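Long-range contacts in hypothetical protein Atu2144 (PDB 2ODF), which is of uncharacterised function but belongs to the N-formylglutamate amidohydrolase family and so is probably a hydrolase related to zinc-dependent exopeptidases: residues 170-175 and 195-200; 177-182 and 220-225. All blocks are in the same frame, centred on the assembly; numbering follows the deposited sequence.

Interaction 1: 170-175 and 195-200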
loop_
_atom_site.group_PDB
_atom_site.type_symbol
_atom_site.label_atom_id
_atom_site.label_comp_id
_atom_site.label_asym_id
_atom_site.label_seq_id
_atom_site.Cartn_x
_atom_site.Cartn_y
_atom_site.Cartn_z
ATOM N N GLY A 170 23.344 16.627 -8.235
ATOM C CA GLY A 170 23.388 16.106 -6.886
ATOM C C GLY A 170 23.631 14.605 -6.855
ATOM O O GLY A 170 23.034 13.847 -7.639
ATOM N N ILE A 171 24.520 14.196 -5.955
ATOM C CA ILE A 171 24.853 12.799 -5.705
ATOM C C ILE A 171 24.217 12.480 -4.339
ATOM O O ILE A 171 24.714 12.870 -3.284
ATOM C CB ILE A 171 26.392 12.542 -5.720
ATOM C CG1 ILE A 171 26.997 12.989 -7.053
ATOM C CG2 ILE A 171 26.712 11.048 -5.389
ATOM C CD1 ILE A 171 26.503 12.211 -8.285
ATOM N N LEU A 172 23.093 11.782 -4.373
ATOM C CA LEU A 172 22.299 11.554 -3.166
ATOM C C LEU A 172 22.469 10.131 -2.639
ATOM O O LEU A 172 22.635 9.165 -3.400
ATOM C CB LEU A 172 20.834 11.864 -3.426
ATOM C CG LEU A 172 20.428 13.336 -3.306
ATOM C CD1 LEU A 172 21.250 14.228 -4.212
ATOM C CD2 LEU A 172 18.976 13.452 -3.640
ATOM N N HIS A 173 22.439 9.996 -1.323
ATOM C CA HIS A 173 22.616 8.690 -0.715
ATOM C C HIS A 173 22.020 8.705 0.670
ATOM O O HIS A 173 21.795 9.767 1.231
ATOM C CB HIS A 173 24.098 8.315 -0.681
ATOM C CG HIS A 173 24.926 9.213 0.183
ATOM N ND1 HIS A 173 25.053 9.021 1.542
ATOM C CD2 HIS A 173 25.673 10.302 -0.117
ATOM C CE1 HIS A 173 25.828 9.963 2.048
ATOM N NE2 HIS A 173 26.228 10.746 1.057
ATOM N N ASP A 174 21.744 7.511 1.188
ATOM C CA ASP A 174 21.260 7.309 2.548
ATOM C C ASP A 174 22.437 6.762 3.386
ATOM O O ASP A 174 23.591 7.210 3.216
ATOM C CB ASP A 174 20.032 6.381 2.504
ATOM C CG ASP A 174 19.163 6.497 3.765
ATOM O OD1 ASP A 174 19.537 5.927 4.817
ATOM O OD2 ASP A 174 18.119 7.174 3.696
ATOM N N ASN A 175 22.190 5.773 4.238
ATOM C CA ASN A 175 23.209 5.298 5.186
ATOM C C ASN A 175 24.356 4.500 4.561
ATOM O O ASN A 175 25.306 4.099 5.265
ATOM C CB ASN A 175 22.553 4.544 6.370
ATOM C CG ASN A 175 21.877 3.198 5.982
ATOM O OD1 ASN A 175 22.270 2.507 5.013
ATOM N ND2 ASN A 175 20.870 2.801 6.791
ATOM N N ARG A 195 27.442 18.063 -6.081
ATOM C CA ARG A 195 27.392 18.161 -4.631
ATOM C C ARG A 195 26.655 16.986 -4.004
ATOM O O ARG A 195 25.770 16.407 -4.618
ATOM C CB ARG A 195 26.682 19.443 -4.221
ATOM C CG ARG A 195 27.291 20.734 -4.772
ATOM C CD ARG A 195 28.025 21.473 -3.735
ATOM N NE ARG A 195 28.540 22.774 -4.189
ATOM C CZ ARG A 195 29.633 22.948 -4.936
ATOM N NH1 ARG A 195 30.373 21.911 -5.347
ATOM N NH2 ARG A 195 30.003 24.184 -5.262
ATOM N N ARG A 196 27.056 16.654 -2.780
ATOM C CA ARG A 196 26.506 15.555 -2.019
ATOM C C ARG A 196 25.191 16.004 -1.388
ATOM O O ARG A 196 25.130 17.066 -0.736
ATOM C CB ARG A 196 27.464 15.188 -0.889
ATOM C CG ARG A 196 27.025 14.041 -0.014
ATOM C CD ARG A 196 27.877 13.977 1.255
ATOM N NE ARG A 196 29.269 13.739 0.904
ATOM C CZ ARG A 196 29.784 12.549 0.622
ATOM N NH1 ARG A 196 29.036 11.457 0.672
ATOM N NH2 ARG A 196 31.057 12.447 0.298
ATOM N N ASN A 197 24.168 15.181 -1.554
ATOM C CA ASN A 197 22.859 15.410 -0.952
ATOM C C ASN A 197 22.416 16.859 -1.061
ATOM O O ASN A 197 22.064 17.494 -0.070
ATOM C CB ASN A 197 22.845 14.935 0.504
ATOM C CG ASN A 197 22.861 13.431 0.604
ATOM O OD1 ASN A 197 23.561 12.842 1.418
ATOM N ND2 ASN A 197 22.131 12.807 -0.249
ATOM N N ASP A 198 22.386 17.332 -2.298
ATOM C CA ASP A 198 22.042 18.692 -2.623
ATOM C C ASP A 198 21.501 18.595 -4.037
ATOM O O ASP A 198 22.214 18.125 -4.906
ATOM C CB ASP A 198 23.337 19.511 -2.600
ATOM C CG ASP A 198 23.121 21.012 -2.593
ATOM O OD1 ASP A 198 22.024 21.508 -2.907
ATOM O OD2 ASP A 198 24.114 21.704 -2.315
ATOM N N PRO A 199 20.261 19.073 -4.291
ATOM C CA PRO A 199 19.401 19.945 -3.487
ATOM C C PRO A 199 18.567 19.278 -2.406
ATOM O O PRO A 199 17.892 19.972 -1.637
ATOM C CB PRO A 199 18.485 20.571 -4.541
ATOM C CG PRO A 199 18.322 19.484 -5.535
ATOM C CD PRO A 199 19.622 18.748 -5.581
ATOM N N TYR A 200 18.578 17.952 -2.377
ATOM C CA TYR A 200 17.859 17.226 -1.364
ATOM C C TYR A 200 18.730 16.096 -0.859
ATOM O O TYR A 200 19.655 15.672 -1.536
ATOM C CB TYR A 200 16.556 16.645 -1.937
ATOM C CG TYR A 200 15.617 17.657 -2.546
ATOM C CD1 TYR A 200 14.947 18.592 -1.751
ATOM C CD2 TYR A 200 15.361 17.656 -3.912
ATOM C CE1 TYR A 200 14.075 19.522 -2.322
ATOM C CE2 TYR A 200 14.489 18.574 -4.485
ATOM C CZ TYR A 200 13.853 19.504 -3.686
ATOM O OH TYR A 200 12.975 20.398 -4.258
#

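Interaction 2: 177-182 and 220-225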
loop_
_atom_site.group_PDB
_atom_site.type_symbol
_atom_site.label_atom_id
_atom_site.label_comp_id
_atom_site.label_asym_id
_atom_site.label_seq_id
_atom_site.Cartn_x
_atom_site.Cartn_y
_atom_site.Cartn_z
ATOM N N SER A 177 27.089 5.192 1.803
ATOM C CA SER A 177 27.706 6.243 0.971
ATOM C C SER A 177 28.754 5.766 -0.034
ATOM O O SER A 177 29.441 6.596 -0.625
ATOM C CB SER A 177 28.375 7.288 1.890
ATOM O OG SER A 177 29.480 6.698 2.565
ATOM N N ARG A 178 28.898 4.457 -0.214
ATOM C CA ARG A 178 30.064 3.922 -0.912
ATOM C C ARG A 178 30.126 4.420 -2.366
ATOM O O ARG A 178 31.128 4.987 -2.791
ATOM C CB ARG A 178 30.087 2.382 -0.890
ATOM C CG ARG A 178 30.308 1.740 0.482
ATOM C CD ARG A 178 30.101 0.219 0.421
ATOM N NE ARG A 178 28.701 -0.120 0.127
ATOM C CZ ARG A 178 28.267 -1.301 -0.289
ATOM N NH1 ARG A 178 29.106 -2.301 -0.497
ATOM N NH2 ARG A 178 26.979 -1.481 -0.539
ATOM N N LEU A 179 29.076 4.181 -3.133
ATOM C CA LEU A 179 29.059 4.659 -4.522
ATOM C C LEU A 179 29.095 6.174 -4.594
ATOM O O LEU A 179 29.818 6.743 -5.407
ATOM C CB LEU A 179 27.862 4.114 -5.296
ATOM C CG LEU A 179 27.775 4.473 -6.798
ATOM C CD1 LEU A 179 29.080 4.258 -7.557
ATOM C CD2 LEU A 179 26.613 3.675 -7.459
ATOM N N ALA A 180 28.329 6.836 -3.736
ATOM C CA ALA A 180 28.278 8.284 -3.725
ATOM C C ALA A 180 29.673 8.871 -3.502
ATOM O O ALA A 180 30.080 9.797 -4.197
ATOM C CB ALA A 180 27.306 8.792 -2.624
ATOM N N ASP A 181 30.366 8.357 -2.487
ATOM C CA ASP A 181 31.718 8.806 -2.146
ATOM C C ASP A 181 32.650 8.668 -3.339
ATOM O O ASP A 181 33.423 9.573 -3.625
ATOM C CB ASP A 181 32.298 7.982 -0.983
ATOM C CG ASP A 181 31.657 8.294 0.370
ATOM O OD1 ASP A 181 30.967 9.327 0.504
ATOM O OD2 ASP A 181 31.832 7.480 1.325
ATOM N N ALA A 182 32.600 7.518 -4.005
ATOM C CA ALA A 182 33.410 7.254 -5.181
ATOM C C ALA A 182 33.098 8.261 -6.299
ATOM O O ALA A 182 34.015 8.766 -6.953
ATOM C CB ALA A 182 33.183 5.823 -5.682
ATOM N N LEU A 220 25.187 -1.599 -3.621
ATOM C CA LEU A 220 25.682 -0.295 -3.992
ATOM C C LEU A 220 24.514 0.483 -4.592
ATOM O O LEU A 220 23.647 -0.075 -5.289
ATOM C CB LEU A 220 26.824 -0.406 -5.011
ATOM C CG LEU A 220 28.171 -1.003 -4.565
ATOM C CD1 LEU A 220 29.122 -1.265 -5.749
ATOM C CD2 LEU A 220 28.845 -0.097 -3.539
ATOM N N ASN A 221 24.488 1.777 -4.338
ATOM C CA ASN A 221 23.370 2.563 -4.778
ATOM C C ASN A 221 23.649 4.036 -4.777
ATOM O O ASN A 221 24.487 4.517 -4.052
ATOM C CB ASN A 221 22.155 2.277 -3.885
ATOM C CG ASN A 221 22.383 2.657 -2.456
ATOM O OD1 ASN A 221 23.041 1.919 -1.675
ATOM N ND2 ASN A 221 21.831 3.790 -2.075
ATOM N N VAL A 222 22.901 4.753 -5.583
ATOM C CA VAL A 222 22.974 6.198 -5.570
ATOM C C VAL A 222 21.709 6.756 -6.205
ATOM O O VAL A 222 21.059 6.130 -7.027
ATOM C CB VAL A 222 24.243 6.709 -6.344
ATOM C CG1 VAL A 222 24.067 6.489 -7.895
ATOM C CG2 VAL A 222 24.529 8.162 -6.043
ATOM N N MET A 223 21.387 7.972 -5.828
ATOM C CA MET A 223 20.309 8.710 -6.449
ATOM C C MET A 223 20.947 9.919 -7.093
ATOM O O MET A 223 21.705 10.630 -6.455
ATOM C CB MET A 223 19.303 9.093 -5.358
ATOM C CG MET A 223 18.224 10.102 -5.712
ATOM S SD MET A 223 16.957 10.325 -4.415
ATOM C CE MET A 223 16.175 11.692 -5.138
ATOM N N ILE A 224 20.672 10.105 -8.378
ATOM C CA ILE A 224 21.257 11.164 -9.158
ATOM C C ILE A 224 20.184 12.223 -9.463
ATOM O O ILE A 224 19.139 11.921 -10.032
ATOM C CB ILE A 224 21.878 10.615 -10.509
ATOM C CG1 ILE A 224 23.001 9.644 -10.230
ATOM C CG2 ILE A 224 22.429 11.738 -11.355
ATOM C CD1 ILE A 224 23.439 8.907 -11.401
ATOM N N GLU A 225 20.486 13.455 -9.094
ATOM C CA GLU A 225 19.666 14.619 -9.373
ATOM C C GLU A 225 20.367 15.480 -10.433
ATOM O O GLU A 225 21.543 15.793 -10.291
ATOM C CB GLU A 225 19.517 15.434 -8.093
ATOM C CG GLU A 225 18.445 14.954 -7.165
ATOM C CD GLU A 225 17.066 15.358 -7.571
ATOM O OE1 GLU A 225 16.830 15.712 -8.734
ATOM O OE2 GLU A 225 16.182 15.284 -6.710
HETATM O O HOH W 1 26.587 2.625 -2.247
HETATM O O HOH W 2 26.056 5.563 -2.055
#

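Interaction 1: 170-175 and 195-200
Ile171 and Arg196 pair side by side where strand 169-172 meets strand 194-196, the two parallel strands of a beta-alpha-beta unit whose connecting helix is 178-186. Two backbone bonds hold the short parallel pairing: Ile171 N gives its hydrogen to Arg195 O at 2.9 Å, nearly straight at 170°, and Asn197 N gives its own to Ile171 O. Beyond this second bond the strand pairing ends, and side chains take over. Asn197, with positive phi and psi, turns the chain out of the sheet, while its first torsion (chi1 -72°) sets CG beside its own backbone N and brings the amide back over 170-175. ND2 lies 3.2 Å from Leu172 CA and donates a weak bond to His173 O, at 3.4 Å. OD1 sits over one face of the His173 imidazole, offset toward the rim, with ring and amide planes 44° apart. At the ring's edge, in its plane, comes Arg196 CD, and the guanidinium stands almost perpendicular to the imidazole, its own edge facing the ring with NH1 2.9 Å from His173 NE2. The strongest polar partner of Arg196 is Asp181 on the connecting helix, which forms a salt bridge with NH1. On the other side of the ring ND1 donates to a lone pair of Asp174 O, almost in the ring plane, which limits rotation of the imidazole. The branched end of Leu172 packs tightly against the carbonyl of Tyr200, with CG 3.0 Å from its O. The cis peptide before Pro199 probably helps turn the chain back across the strand, and Asp198 O, buried with no hydrogen-bond partner in the model, lies 3.1 Å from Gly170 CA.

Interaction 2: 177-182 and 220-225
Leu179 and Val222 meet where helix 178-186 lies across strand 220-227, against the mixed sheet of this alpha/beta fold, the short helix and strand segments inclined at 61° with axes 7.0 Å apart. The helix supplies Leu179: CG stands anti to the backbone N (chi1 -176°), and CD2 comes to rest 3.8 Å from Val222 CG1, the two side chains crossing at about a right angle. Val222 holds CG1 between its backbone N and carbonyl carbon (chi1 71°), which turns this methyl to Leu179 and leaves CG2 for the methyl of Ala180, a looser touch at 4.4 Å. Leu179 also packs against Ala251 and Leu252 of helix 234-256, so its side chain is wedged between strand and C-terminal helix.

Leu220 lays one methyl on an arginine. CD2 sits over the centre of the Arg178 guanidinium face, 3.5 Å from CZ; a bend at the third torsion of Arg178 folds the guanidinium over this methyl, and Arg178 CB lies 3.8 Å from the same Leu220 CD2. The flat group is held in this position by a salt bridge from NH2 to Asp176 and a hydrogen bond from NH2 to Gly218 O, its strongest polar partner.

No direct hydrogen bond joins the segments; two waters bridge them instead. One accepts from both Leu179 N, in the first turn of the helix, and Asn221 N. The other accepts from Ala180 N and donates to Asn221 O, 2.7 Å away.

In the fold
Strand 169-172 stands between strands 194-196 and 220-227 in the mixed sheet, so the contacts share one framework: interaction 1 extends it outward to an edge strand, interaction 2 covers it with the helix joining the strands of interaction 1. Their centres are 8 Å apart, and backbone bonds of Gly170 and Leu172 to strand 220-227 connect them directly, as does His173 packing on Ala180. Interaction 1, partly buried, is governed by backbone pairing and polar side chains; interaction 2, more buried, relies on aliphatic packing and bridging waters. Each has an exposed arginine at its margin, one beside an imidazole ring, the other against a leucine methyl.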